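Local coordinates for protein lipopolysaccharide heptosyltransferase 2 (Escherichia coli, PDB 1PSW) that catalyses transfer of the second heptose from ADP-L-glycero-beta-D-manno-heptose to the heptosyl-Kdo2-lipid A module in assembly of the lipopolysaccharide core, at residues A[180-186]-A[213-219]; A[189-195]-A[268-272]; A[202-207]-A[231-235]; A[263-269]-A[281-287]; A[271-275]-A[294-298]. One frame throughout, in Å; residues are numbered along the deposited sequence.

Contact 1: residues A[180-186]-A[213-219]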
# COMPACT_ATOMS: atom_id res chain seq x y z
N ARG A 180 2.54 -25.14 -10.42
CA ARG A 180 3.46 -24.19 -11.03
C ARG A 180 3.59 -22.92 -10.19
O ARG A 180 2.61 -22.46 -9.59
CB ARG A 180 3.01 -23.85 -12.47
CG ARG A 180 3.52 -24.88 -13.48
CD ARG A 180 2.74 -24.94 -14.79
NE ARG A 180 2.80 -23.70 -15.55
CZ ARG A 180 3.02 -23.63 -16.86
NH1 ARG A 180 3.20 -24.73 -17.59
NH2 ARG A 180 3.06 -22.45 -17.46
N PRO A 181 4.81 -22.36 -10.11
CA PRO A 181 5.07 -21.14 -9.35
C PRO A 181 4.29 -19.97 -9.93
O PRO A 181 4.02 -19.93 -11.13
CB PRO A 181 6.59 -20.96 -9.48
CG PRO A 181 6.90 -21.62 -10.79
CD PRO A 181 6.05 -22.87 -10.72
N MSE A 182 3.92 -19.02 -9.07
CA MSE A 182 3.12 -17.89 -9.51
C MSE A 182 3.82 -16.55 -9.58
O MSE A 182 4.67 -16.20 -8.75
CB MSE A 182 1.92 -17.72 -8.58
CG MSE A 182 1.26 -19.01 -8.17
SE MSE A 182 -0.22 -18.72 -6.96
CE MSE A 182 0.73 -18.05 -5.46
N ILE A 183 3.43 -15.78 -10.59
CA ILE A 183 3.94 -14.43 -10.77
C ILE A 183 2.66 -13.60 -10.64
O ILE A 183 1.63 -13.94 -11.23
CB ILE A 183 4.55 -14.23 -12.16
CG1 ILE A 183 5.78 -15.14 -12.33
CG2 ILE A 183 4.91 -12.76 -12.35
CD1 ILE A 183 6.96 -14.75 -11.44
N GLY A 184 2.71 -12.53 -9.86
CA GLY A 184 1.53 -11.71 -9.71
C GLY A 184 1.65 -10.40 -10.49
O GLY A 184 2.72 -9.81 -10.54
N PHE A 185 0.55 -9.97 -11.10
CA PHE A 185 0.49 -8.71 -11.85
C PHE A 185 -0.52 -7.80 -11.16
O PHE A 185 -1.55 -8.26 -10.68
CB PHE A 185 -0.02 -8.93 -13.30
CG PHE A 185 0.95 -9.62 -14.23
CD1 PHE A 185 2.22 -9.98 -13.80
CD2 PHE A 185 0.58 -9.88 -15.55
CE1 PHE A 185 3.12 -10.62 -14.68
CE2 PHE A 185 1.46 -10.52 -16.43
CZ PHE A 185 2.73 -10.88 -15.99
N CYS A 186 -0.24 -6.50 -11.13
CA CYS A 186 -1.14 -5.51 -10.54
C CYS A 186 -1.24 -4.44 -11.62
O CYS A 186 -0.61 -3.39 -11.54
CB CYS A 186 -0.53 -4.91 -9.27
SG CYS A 186 -0.18 -6.10 -7.95
N GLY A 213 7.19 -21.62 -17.71
CA GLY A 213 6.79 -22.55 -16.67
C GLY A 213 6.09 -21.93 -15.47
O GLY A 213 5.86 -22.61 -14.47
N TYR A 214 5.75 -20.65 -15.57
CA TYR A 214 5.06 -19.95 -14.48
C TYR A 214 3.57 -19.84 -14.78
O TYR A 214 3.12 -20.12 -15.89
CB TYR A 214 5.64 -18.53 -14.32
CG TYR A 214 7.05 -18.48 -13.77
CD1 TYR A 214 7.29 -18.54 -12.40
CD2 TYR A 214 8.15 -18.40 -14.63
CE1 TYR A 214 8.59 -18.52 -11.89
CE2 TYR A 214 9.46 -18.37 -14.13
CZ TYR A 214 9.66 -18.44 -12.76
OH TYR A 214 10.94 -18.43 -12.26
N GLN A 215 2.80 -19.44 -13.76
CA GLN A 215 1.38 -19.19 -13.94
C GLN A 215 1.24 -17.74 -13.49
O GLN A 215 2.05 -17.25 -12.70
CB GLN A 215 0.51 -20.12 -13.09
CG GLN A 215 0.62 -19.96 -11.58
CD GLN A 215 -0.41 -20.80 -10.85
OE1 GLN A 215 -1.61 -20.59 -10.99
NE2 GLN A 215 0.06 -21.78 -10.07
N VAL A 216 0.23 -17.04 -13.99
CA VAL A 216 0.04 -15.63 -13.66
C VAL A 216 -1.26 -15.39 -12.91
O VAL A 216 -2.27 -16.07 -13.13
CB VAL A 216 0.07 -14.78 -14.97
CG1 VAL A 216 -0.24 -13.32 -14.68
CG2 VAL A 216 1.44 -14.91 -15.62
N VAL A 217 -1.22 -14.44 -11.99
CA VAL A 217 -2.38 -14.07 -11.20
C VAL A 217 -2.48 -12.55 -11.24
O VAL A 217 -1.50 -11.85 -10.99
CB VAL A 217 -2.24 -14.53 -9.73
CG1 VAL A 217 -3.50 -14.15 -8.94
CG2 VAL A 217 -2.00 -16.03 -9.66
N LEU A 218 -3.67 -12.05 -11.56
CA LEU A 218 -3.91 -10.60 -11.66
C LEU A 218 -4.62 -10.13 -10.41
O LEU A 218 -5.67 -10.67 -10.05
CB LEU A 218 -4.79 -10.31 -12.89
CG LEU A 218 -4.38 -11.05 -14.17
CD1 LEU A 218 -5.42 -10.85 -15.27
CD2 LEU A 218 -3.01 -10.55 -14.63
N PHE A 219 -4.06 -9.12 -9.74
CA PHE A 219 -4.64 -8.56 -8.52
C PHE A 219 -5.16 -7.16 -8.79
O PHE A 219 -4.61 -6.44 -9.63
CB PHE A 219 -3.61 -8.48 -7.39
CG PHE A 219 -3.05 -9.80 -6.97
CD1 PHE A 219 -3.82 -10.70 -6.26
CD2 PHE A 219 -1.72 -10.14 -7.27
CE1 PHE A 219 -3.29 -11.92 -5.84
CE2 PHE A 219 -1.18 -11.35 -6.87
CZ PHE A 219 -1.97 -12.24 -6.15
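A beta-alpha-beta crossover brings two parallel strands together: 182-186 and 215-218, linked through helix 199-211, pair Met182 with Gln215 and Phe185 with Leu218. Main-chain bonds alternate between the strands from Gln215 N to Pro181 O (2.9 Å) as far as Phe219 N to Phe185 O (2.8 Å). On the side bearing Ile183 and Phe185, Val216 CG1 lies over the Phe185 ring in a CH-pi contact, 3.7 Å from its centroid, and Leu205 and Leu209 of the crossover helix pack against the same side chain. Strand 182-186 lies at the centre of the six-stranded parallel sheet in the C-terminal Rossmann-like domain of a GT-B glycosyltransferase, with 215-218 between it and the edge strand 243-245. On the other side, the ring of Phe219 sets CE2 3.9 Å from Gly184 CA, where a beta carbon would collide with it. Gln215 leaves its backbone between N and the carbonyl carbon (chi1 65°), then extends alongside Met182 until NE2 reaches Arg180 O at 2.7 Å, with that oxygen in the plane of the Gln215 amide; NE2 also bonds Ser177 O. Arg180 lays a guanidinium face over the Gly213 carbonyl carbon while NH2, at the edge, donates to Tyr214 O (2.8 Å) from above that carbonyl's plane.

Contact 2: residues A[189-195]-A[268-272]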
# COMPACT_ATOMS: atom_id res chain seq x y z
N ALA A 189 -4.19 1.11 -11.32
CA ALA A 189 -3.48 2.27 -10.78
C ALA A 189 -4.51 3.29 -10.33
O ALA A 189 -5.33 3.76 -11.12
CB ALA A 189 -2.57 2.88 -11.84
N GLU A 190 -4.47 3.62 -9.04
CA GLU A 190 -5.41 4.57 -8.49
C GLU A 190 -5.28 5.96 -9.11
O GLU A 190 -6.28 6.65 -9.28
CB GLU A 190 -5.24 4.66 -6.97
CG GLU A 190 -5.55 3.35 -6.25
CD GLU A 190 -4.30 2.60 -5.82
OE1 GLU A 190 -3.36 2.48 -6.63
OE2 GLU A 190 -4.27 2.13 -4.66
N PHE A 191 -4.07 6.36 -9.47
CA PHE A 191 -3.88 7.68 -10.06
C PHE A 191 -4.27 7.84 -11.52
O PHE A 191 -3.96 8.86 -12.13
CB PHE A 191 -2.44 8.15 -9.86
CG PHE A 191 -2.18 8.77 -8.52
CD1 PHE A 191 -2.35 8.02 -7.35
CD2 PHE A 191 -1.77 10.09 -8.41
CE1 PHE A 191 -2.12 8.59 -6.10
CE2 PHE A 191 -1.54 10.67 -7.17
CZ PHE A 191 -1.71 9.92 -6.01
N GLY A 192 -4.94 6.84 -12.09
CA GLY A 192 -5.38 6.96 -13.47
C GLY A 192 -4.67 6.15 -14.54
O GLY A 192 -3.56 5.65 -14.33
N PRO A 193 -5.28 6.03 -15.73
CA PRO A 193 -4.75 5.29 -16.88
C PRO A 193 -3.33 5.67 -17.29
O PRO A 193 -2.56 4.81 -17.71
CB PRO A 193 -5.76 5.59 -17.98
CG PRO A 193 -7.03 5.75 -17.24
CD PRO A 193 -6.60 6.59 -16.05
N ALA A 194 -3.00 6.95 -17.16
CA ALA A 194 -1.68 7.43 -17.54
C ALA A 194 -0.54 6.71 -16.84
O ALA A 194 0.56 6.63 -17.37
CB ALA A 194 -1.57 8.94 -17.29
N LYS A 195 -0.80 6.18 -15.65
CA LYS A 195 0.25 5.49 -14.92
C LYS A 195 0.22 3.98 -15.11
O LYS A 195 1.00 3.26 -14.49
CB LYS A 195 0.17 5.84 -13.44
CG LYS A 195 0.35 7.33 -13.20
CD LYS A 195 0.43 7.68 -11.74
CE LYS A 195 0.62 9.18 -11.56
NZ LYS A 195 0.84 9.55 -10.14
N ASN A 268 2.40 -1.32 -11.51
CA ASN A 268 2.55 0.08 -11.86
C ASN A 268 2.72 0.80 -10.52
O ASN A 268 2.70 0.17 -9.46
CB ASN A 268 1.28 0.61 -12.52
CG ASN A 268 0.84 -0.21 -13.71
OD1 ASN A 268 1.61 -0.48 -14.62
ND2 ASN A 268 -0.43 -0.61 -13.70
N ASP A 269 2.85 2.12 -10.56
CA ASP A 269 2.96 2.93 -9.35
C ASP A 269 1.55 2.95 -8.76
O ASP A 269 0.71 3.75 -9.17
CB ASP A 269 3.42 4.34 -9.73
CG ASP A 269 3.48 5.30 -8.55
OD1 ASP A 269 3.46 4.83 -7.39
OD2 ASP A 269 3.56 6.53 -8.80
N SER A 270 1.29 2.05 -7.82
CA SER A 270 -0.02 1.94 -7.19
C SER A 270 0.05 1.49 -5.74
O SER A 270 1.13 1.21 -5.22
CB SER A 270 -0.87 0.94 -7.97
OG SER A 270 -0.35 -0.37 -7.80
N GLY A 271 -1.11 1.42 -5.08
CA GLY A 271 -1.14 0.98 -3.69
C GLY A 271 -0.64 -0.43 -3.45
O GLY A 271 0.05 -0.68 -2.45
N LEU A 272 -0.97 -1.37 -4.33
CA LEU A 272 -0.53 -2.75 -4.12
C LEU A 272 0.98 -2.88 -4.22
O LEU A 272 1.56 -3.82 -3.67
CB LEU A 272 -1.22 -3.70 -5.10
CG LEU A 272 -2.73 -3.91 -4.85
CD1 LEU A 272 -3.28 -4.83 -5.94
CD2 LEU A 272 -2.96 -4.53 -3.46
O HOH W 1 -1.52 5.10 -8.69
O HOH W 2 3.17 3.67 -13.11
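Ala189 and Ser270 bring the two backbones nearest, CA to CA 5.0 Å. Residues 189-195 form a type I turn from Ala189 to Gly192 followed by a short 3-10 segment, whereas 268-272 leave the end of a strand and enter helix 271-278. Two waters bridge the main chains: one accepts from Phe191 N and donates to Asp269 O (2.7 Å), the other donates to Lys195 O (2.6 Å) and accepts from Asp269 N. Both segments follow the C-terminal ends of parallel strands, the edge of the domain that in GT-B enzymes faces the interdomain cleft and commonly receives the nucleotide-sugar donor; Glu190 also touches Trp10 of the N-terminal half. The Glu190 side chain bends at chi2 (103°) and brings the carboxylate to the start of the helix, where OE1 accepts from Gly271 N through its syn lone pair, 2.9 Å away and nearly straight (167°). OE2 lies so near Gly271 that a beta carbon there would collide with it. With an alanine in place of Glu190, Gly271 N would probably lose this acceptor, and the turn its direct grip on the helix start. Asn268 sets CB against Lys195 O (3.3 Å), while its amide turns to Trp197 N and Gly188 O. Lys195 NZ stays 4.3 Å from Asp269 OD2, which bonds Ser290 OG.

Contact 3: residues A[202-207]-A[231-235]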
# COMPACT_ATOMS: atom_id res chain seq x y z
N TYR A 202 1.04 -6.31 -20.60
CA TYR A 202 0.90 -7.30 -19.53
C TYR A 202 0.56 -8.66 -20.14
O TYR A 202 1.03 -9.69 -19.67
CB TYR A 202 -0.19 -6.89 -18.52
CG TYR A 202 0.30 -6.00 -17.38
CD1 TYR A 202 1.19 -6.50 -16.41
CD2 TYR A 202 -0.10 -4.67 -17.29
CE1 TYR A 202 1.66 -5.68 -15.37
CE2 TYR A 202 0.37 -3.84 -16.25
CZ TYR A 202 1.24 -4.35 -15.31
OH TYR A 202 1.71 -3.54 -14.30
N ALA A 203 -0.25 -8.66 -21.20
CA ALA A 203 -0.63 -9.92 -21.85
C ALA A 203 0.58 -10.60 -22.48
O ALA A 203 0.76 -11.81 -22.33
CB ALA A 203 -1.70 -9.66 -22.90
N GLU A 204 1.39 -9.83 -23.20
CA GLU A 204 2.59 -10.36 -23.84
C GLU A 204 3.53 -10.92 -22.77
O GLU A 204 4.12 -11.99 -22.95
CB GLU A 204 3.28 -9.25 -24.64
CG GLU A 204 4.62 -9.63 -25.27
CD GLU A 204 4.53 -10.87 -26.14
OE1 GLU A 204 3.63 -10.93 -27.00
OE2 GLU A 204 5.37 -11.78 -25.97
N LEU A 205 3.68 -10.21 -21.67
CA LEU A 205 4.55 -10.66 -20.58
C LEU A 205 4.02 -11.97 -19.99
O LEU A 205 4.80 -12.85 -19.62
CB LEU A 205 4.65 -9.60 -19.47
CG LEU A 205 5.56 -9.97 -18.29
CD1 LEU A 205 6.96 -10.29 -18.80
CD2 LEU A 205 5.62 -8.84 -17.28
N ALA A 206 2.70 -12.08 -19.89
CA ALA A 206 2.11 -13.30 -19.34
C ALA A 206 2.40 -14.49 -20.25
O ALA A 206 2.73 -15.59 -19.78
CB ALA A 206 0.60 -13.11 -19.17
N LYS A 207 2.30 -14.28 -21.56
CA LYS A 207 2.57 -15.36 -22.52
C LYS A 207 4.00 -15.85 -22.35
O LYS A 207 4.27 -17.05 -22.37
CB LYS A 207 2.39 -14.87 -23.96
CG LYS A 207 0.98 -14.45 -24.29
CD LYS A 207 0.89 -13.95 -25.72
CE LYS A 207 -0.51 -13.47 -26.02
NZ LYS A 207 -0.63 -12.83 -27.35
N ILE A 231 -6.85 -8.43 -20.49
CA ILE A 231 -5.53 -9.06 -20.53
C ILE A 231 -5.71 -10.54 -20.90
O ILE A 231 -5.02 -11.06 -21.79
CB ILE A 231 -4.81 -8.94 -19.16
CG1 ILE A 231 -4.47 -7.47 -18.89
CG2 ILE A 231 -3.55 -9.79 -19.14
CD1 ILE A 231 -3.94 -7.18 -17.50
N LEU A 232 -6.63 -11.21 -20.23
CA LEU A 232 -6.91 -12.63 -20.48
C LEU A 232 -7.39 -12.88 -21.91
O LEU A 232 -7.07 -13.91 -22.50
CB LEU A 232 -7.98 -13.14 -19.52
CG LEU A 232 -7.53 -13.92 -18.29
CD1 LEU A 232 -8.72 -14.11 -17.39
CD2 LEU A 232 -6.95 -15.27 -18.71
N ALA A 233 -8.18 -11.96 -22.44
CA ALA A 233 -8.73 -12.09 -23.78
C ALA A 233 -7.64 -12.07 -24.85
O ALA A 233 -7.90 -12.38 -26.01
CB ALA A 233 -9.73 -10.98 -24.04
N ALA A 234 -6.42 -11.71 -24.47
CA ALA A 234 -5.32 -11.65 -25.43
C ALA A 234 -4.52 -12.94 -25.45
O ALA A 234 -3.59 -13.10 -26.25
CB ALA A 234 -4.41 -10.48 -25.10
N LEU A 235 -4.87 -13.88 -24.57
CA LEU A 235 -4.16 -15.15 -24.50
C LEU A 235 -5.00 -16.25 -25.13
O LEU A 235 -6.22 -16.13 -25.20
CB LEU A 235 -3.86 -15.51 -23.04
CG LEU A 235 -3.34 -14.40 -22.12
CD1 LEU A 235 -3.00 -15.00 -20.77
CD2 LEU A 235 -2.13 -13.72 -22.73
O HOH W 3 -3.00 -11.50 -28.36
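Ala203 and Ala234 meet where two helices of the Rossmann-like domain pack side by side on one face of its parallel sheet: helix 199-211, which leads from strand 182-186 to 215-218, and the end of helix 225-232, which belongs to the next crossover. The small residues at the centre let the backbones approach, Ala203 CA and Ile231 CA lying 5.1 Å apart. The Ala203 methyl rests against the Ala234 methyl, CB to CB 3.6 Å, and also faces Ile231 O. Ile231 fills the space beside it with both of its branches. CG2 lies against Ala203 CA (4.0 Å), and CD1 meets Tyr202 CB (3.9 Å). After Ile231 the chain reverses in a type I turn from Leu232 to Leu235, and this turn delivers the main bump of the contact. Leu235 CD2 enters a hollow one helical turn long, bounded by Ala203 O at 3.5 Å and by Lys207 CG at 3.6 Å; Ala206 CB lines the hollow on the side of Leu235 CD1. The outer wall is the aliphatic chain of Lys207, extended beyond CG, which passes across Leu235 and places CE against Ala234 O. Leu235 also touches Cys243 on the edge strand. Beyond the lysine chain a water bridges the polar ends, accepting from Lys207 NZ (2.9 Å) and donating to Ala234 O (2.7 Å).

Contact 4: residues A[263-269]-A[281-287]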
# COMPACT_ATOMS: atom_id res chain seq x y z
N LYS A 263 6.20 -15.65 -6.55
CA LYS A 263 7.66 -15.63 -6.65
C LYS A 263 8.17 -14.22 -6.96
O LYS A 263 9.30 -13.87 -6.62
CB LYS A 263 8.12 -16.58 -7.75
CG LYS A 263 7.72 -18.03 -7.53
CD LYS A 263 8.46 -18.65 -6.36
CE LYS A 263 8.04 -20.09 -6.15
NZ LYS A 263 8.89 -20.75 -5.12
N ALA A 264 7.32 -13.43 -7.62
CA ALA A 264 7.65 -12.05 -7.97
C ALA A 264 6.37 -11.33 -8.34
O ALA A 264 5.35 -11.95 -8.62
CB ALA A 264 8.63 -12.00 -9.13
N ILE A 265 6.45 -10.00 -8.34
CA ILE A 265 5.31 -9.15 -8.66
C ILE A 265 5.71 -8.10 -9.69
O ILE A 265 6.83 -7.61 -9.67
CB ILE A 265 4.82 -8.39 -7.39
CG1 ILE A 265 4.42 -9.39 -6.30
CG2 ILE A 265 3.66 -7.47 -7.75
CD1 ILE A 265 3.24 -10.29 -6.66
N VAL A 266 4.80 -7.79 -10.61
CA VAL A 266 5.04 -6.76 -11.62
C VAL A 266 3.87 -5.81 -11.39
O VAL A 266 2.72 -6.25 -11.35
CB VAL A 266 4.96 -7.32 -13.06
CG1 VAL A 266 5.21 -6.20 -14.06
CG2 VAL A 266 5.98 -8.42 -13.24
N THR A 267 4.16 -4.52 -11.24
CA THR A 267 3.10 -3.56 -10.97
C THR A 267 3.44 -2.15 -11.42
O THR A 267 4.60 -1.82 -11.69
CB THR A 267 2.83 -3.49 -9.45
OG1 THR A 267 1.80 -2.53 -9.19
CG2 THR A 267 4.09 -3.07 -8.72
N ASN A 268 2.40 -1.32 -11.51
CA ASN A 268 2.55 0.08 -11.86
C ASN A 268 2.72 0.80 -10.52
O ASN A 268 2.70 0.17 -9.46
CB ASN A 268 1.28 0.61 -12.52
CG ASN A 268 0.84 -0.21 -13.71
OD1 ASN A 268 1.61 -0.48 -14.62
ND2 ASN A 268 -0.43 -0.61 -13.70
N ASP A 269 2.85 2.12 -10.56
CA ASP A 269 2.96 2.93 -9.35
C ASP A 269 1.55 2.95 -8.76
O ASP A 269 0.71 3.75 -9.17
CB ASP A 269 3.42 4.34 -9.73
CG ASP A 269 3.48 5.30 -8.55
OD1 ASP A 269 3.46 4.83 -7.39
OD2 ASP A 269 3.56 6.53 -8.80
N ARG A 281 8.74 -9.12 -1.31
CA ARG A 281 8.68 -10.00 -2.46
C ARG A 281 9.44 -9.34 -3.61
O ARG A 281 9.42 -8.11 -3.74
CB ARG A 281 7.22 -10.22 -2.89
CG ARG A 281 6.34 -11.03 -1.92
CD ARG A 281 6.62 -12.53 -2.04
NE ARG A 281 7.88 -12.88 -1.42
CZ ARG A 281 8.75 -13.75 -1.92
NH1 ARG A 281 8.51 -14.37 -3.07
NH2 ARG A 281 9.87 -13.97 -1.26
N PRO A 282 10.13 -10.12 -4.45
CA PRO A 282 10.85 -9.49 -5.56
C PRO A 282 9.78 -8.77 -6.37
O PRO A 282 8.69 -9.31 -6.59
CB PRO A 282 11.43 -10.67 -6.31
CG PRO A 282 11.70 -11.66 -5.21
CD PRO A 282 10.45 -11.56 -4.37
N LEU A 283 10.07 -7.55 -6.80
CA LEU A 283 9.09 -6.79 -7.54
C LEU A 283 9.70 -5.85 -8.56
O LEU A 283 10.78 -5.31 -8.36
CB LEU A 283 8.22 -6.01 -6.54
CG LEU A 283 7.36 -4.84 -7.00
CD1 LEU A 283 5.94 -4.94 -6.44
CD2 LEU A 283 8.02 -3.55 -6.54
N VAL A 284 9.00 -5.68 -9.66
CA VAL A 284 9.43 -4.78 -10.72
C VAL A 284 8.32 -3.74 -10.82
O VAL A 284 7.18 -4.08 -11.11
CB VAL A 284 9.57 -5.51 -12.08
CG1 VAL A 284 9.97 -4.52 -13.17
CG2 VAL A 284 10.61 -6.62 -11.97
N ALA A 285 8.67 -2.48 -10.55
CA ALA A 285 7.72 -1.38 -10.58
C ALA A 285 7.92 -0.52 -11.82
O ALA A 285 9.00 0.04 -12.04
CB ALA A 285 7.87 -0.55 -9.31
N LEU A 286 6.87 -0.41 -12.63
CA LEU A 286 6.91 0.34 -13.88
C LEU A 286 6.38 1.76 -13.76
O LEU A 286 5.21 1.98 -13.43
CB LEU A 286 6.13 -0.42 -14.94
CG LEU A 286 6.48 -1.92 -14.99
CD1 LEU A 286 5.67 -2.58 -16.11
CD2 LEU A 286 7.98 -2.11 -15.24
N TYR A 287 7.24 2.73 -14.06
CA TYR A 287 6.88 4.14 -13.98
C TYR A 287 6.88 4.84 -15.34
O TYR A 287 7.68 4.52 -16.22
CB TYR A 287 7.84 4.89 -13.07
CG TYR A 287 7.65 4.62 -11.60
CD1 TYR A 287 8.07 3.41 -11.03
CD2 TYR A 287 7.06 5.57 -10.77
CE1 TYR A 287 7.91 3.17 -9.67
CE2 TYR A 287 6.90 5.34 -9.41
CZ TYR A 287 7.32 4.14 -8.86
OH TYR A 287 7.17 3.91 -7.51
O HOH W 2 3.17 3.67 -13.11
O HOH W 4 5.90 5.93 -6.15
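Leu283 CD1 forms the apolar centre, wedged between Thr267 CG2, at a tight 3.5 Å, and Ile265 CG2, at 3.6 Å. Thr267 can offer its methyl because OG1 is anti to the backbone N (chi1 179°); the hydroxyl turns away to donate to Asn268 O (2.9 Å) on a lone pair in the carbonyl plane. Met273 of helix 271-278 packs on this side, as befits a beta-alpha-beta unit whose helix joins the parallel strands 264-268 and 283-287. Val266 and Leu286 touch on the other side of the sheet. Between the two layers four backbone bonds alternate, from Ile265 N to Pro282 O through to Leu286 N to Thr267 O (2.8 Å). At one end Arg281 turns its polar group to Glu346 and Cys262 O. At the other the strands part, and a water takes over, donating to Leu286 O and accepting from Asp269 N. Asp269 CB lies over the Tyr287 ring, 4.1 Å from its centroid, with carboxylate and ring planes 29° apart. A second water donates to Asp269 OD1 and accepts from Tyr287 OH (2.7 Å). The pairing thus rests on apolar side-chain contacts and peptide N-H to C=O hydrogen bonds in the middle, whereas the carboxylate and the phenol hydroxyl are linked through a single water, beside direct contact of Asp269 with the ring.

Contact 5: residues A[271-275]-A[294-298]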
# COMPACT_ATOMS: atom_id res chain seq x y z
N GLY A 271 -1.11 1.42 -5.08
CA GLY A 271 -1.14 0.98 -3.69
C GLY A 271 -0.64 -0.43 -3.45
O GLY A 271 0.05 -0.68 -2.45
N LEU A 272 -0.97 -1.37 -4.33
CA LEU A 272 -0.53 -2.75 -4.12
C LEU A 272 0.98 -2.88 -4.22
O LEU A 272 1.56 -3.82 -3.67
CB LEU A 272 -1.22 -3.70 -5.10
CG LEU A 272 -2.73 -3.91 -4.85
CD1 LEU A 272 -3.28 -4.83 -5.94
CD2 LEU A 272 -2.96 -4.53 -3.46
N MSE A 273 1.64 -1.96 -4.92
CA MSE A 273 3.09 -2.00 -5.03
C MSE A 273 3.65 -1.97 -3.61
O MSE A 273 4.53 -2.75 -3.25
CB MSE A 273 3.60 -0.77 -5.79
CG MSE A 273 5.12 -0.71 -5.94
SE MSE A 273 5.73 0.93 -6.80
CE MSE A 273 5.59 2.03 -5.15
N HIS A 274 3.14 -1.04 -2.81
CA HIS A 274 3.58 -0.89 -1.42
C HIS A 274 3.33 -2.14 -0.59
O HIS A 274 4.11 -2.45 0.32
CB HIS A 274 2.90 0.33 -0.81
CG HIS A 274 3.28 1.60 -1.50
ND1 HIS A 274 4.57 2.08 -1.50
CD2 HIS A 274 2.57 2.41 -2.32
CE1 HIS A 274 4.64 3.14 -2.29
NE2 HIS A 274 3.45 3.35 -2.81
N VAL A 275 2.25 -2.85 -0.89
CA VAL A 275 1.94 -4.07 -0.18
C VAL A 275 3.01 -5.12 -0.49
O VAL A 275 3.56 -5.74 0.42
CB VAL A 275 0.54 -4.61 -0.57
CG1 VAL A 275 0.30 -5.97 0.08
CG2 VAL A 275 -0.54 -3.62 -0.11
N PHE A 294 8.49 10.45 -4.18
CA PHE A 294 7.70 10.66 -2.96
C PHE A 294 7.30 9.38 -2.23
O PHE A 294 7.42 9.29 -1.01
CB PHE A 294 6.44 11.47 -3.32
CG PHE A 294 5.59 11.86 -2.13
CD1 PHE A 294 6.16 12.39 -0.98
CD2 PHE A 294 4.20 11.71 -2.17
CE1 PHE A 294 5.38 12.78 0.11
CE2 PHE A 294 3.41 12.10 -1.08
CZ PHE A 294 4.00 12.63 0.06
N THR A 295 6.82 8.40 -2.99
CA THR A 295 6.39 7.14 -2.43
C THR A 295 7.04 5.96 -3.14
O THR A 295 6.37 5.17 -3.81
CB THR A 295 4.87 6.99 -2.53
OG1 THR A 295 4.46 7.30 -3.86
CG2 THR A 295 4.17 7.93 -1.56
N PRO A 296 8.37 5.83 -3.01
CA PRO A 296 9.07 4.73 -3.66
C PRO A 296 8.79 3.39 -2.97
O PRO A 296 8.39 3.35 -1.81
CB PRO A 296 10.53 5.13 -3.54
CG PRO A 296 10.56 5.84 -2.22
CD PRO A 296 9.31 6.70 -2.27
N PRO A 297 8.97 2.28 -3.70
CA PRO A 297 8.73 0.98 -3.07
C PRO A 297 9.84 0.76 -2.05
O PRO A 297 11.02 0.74 -2.42
CB PRO A 297 8.77 0.01 -4.25
CG PRO A 297 9.65 0.70 -5.25
CD PRO A 297 9.23 2.14 -5.14
N LEU A 298 9.48 0.61 -0.78
CA LEU A 298 10.46 0.45 0.28
C LEU A 298 10.81 -1.02 0.50
O LEU A 298 10.24 -1.69 1.36
CB LEU A 298 9.93 1.06 1.58
CG LEU A 298 9.50 2.53 1.53
CD1 LEU A 298 8.87 2.93 2.86
CD2 LEU A 298 10.70 3.41 1.23
O HOH W 5 6.73 0.77 -0.02
O HOH W 6 2.88 5.28 -4.76
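Met273 and His274, in the first turn of helix 271-278, which crosses over between strands 264-268 and 283-287 of the Rossmann-like C-terminal domain, face the proline-rich loop 294-298 that leads toward the last strand of the sheet. The apolar part belongs to Met273, a selenomethionine. CG is anti to the backbone N (chi1 179°) and the chain bends at its end, setting the CE methyl against Pro297 CD (3.6 Å) and 3.5 Å from Thr295 O. Edge contacts belong to His274, whose CE1 points at Thr295 O, 3.1 Å away near the ring plane; Met15 and Met16 of the N-terminal half also touch this imidazole. Water-mediated links use both ring nitrogens and lie in the plane of the ring. If a leucine replaced His274, both waters would probably lose their partner on the helix, leaving the loop tied here mainly by Met273. One water joins NE2 to Thr295 OG1 (2.7 Å from the water); the other, 2.9 Å from ND1, accepts from Leu298 N.

From the N terminus, 180-186, 189-195 and 202-207 open contacts 1, 2 and 3 in turn. Contact 1 closes first, at 213-219, ending one beta-alpha-beta unit; contact 3 closes at 231-235, joining the helices of successive crossovers. Contact 1 therefore crosses both contacts 2 and 3, while contact 3 falls wholly within the long excursion that contact 2 ends at 268-272. Contact 4 opens at 263-269, sharing Asn268 and Asp269 with contact 2, and closes at 281-287; contact 5, from 271-275 to 294-298, crosses it. Contacts 1 and 4 meet in one sheet, where strands 182-186 and 264-268 are neighbours, and contacts 2 and 5 share the start of helix 271-278.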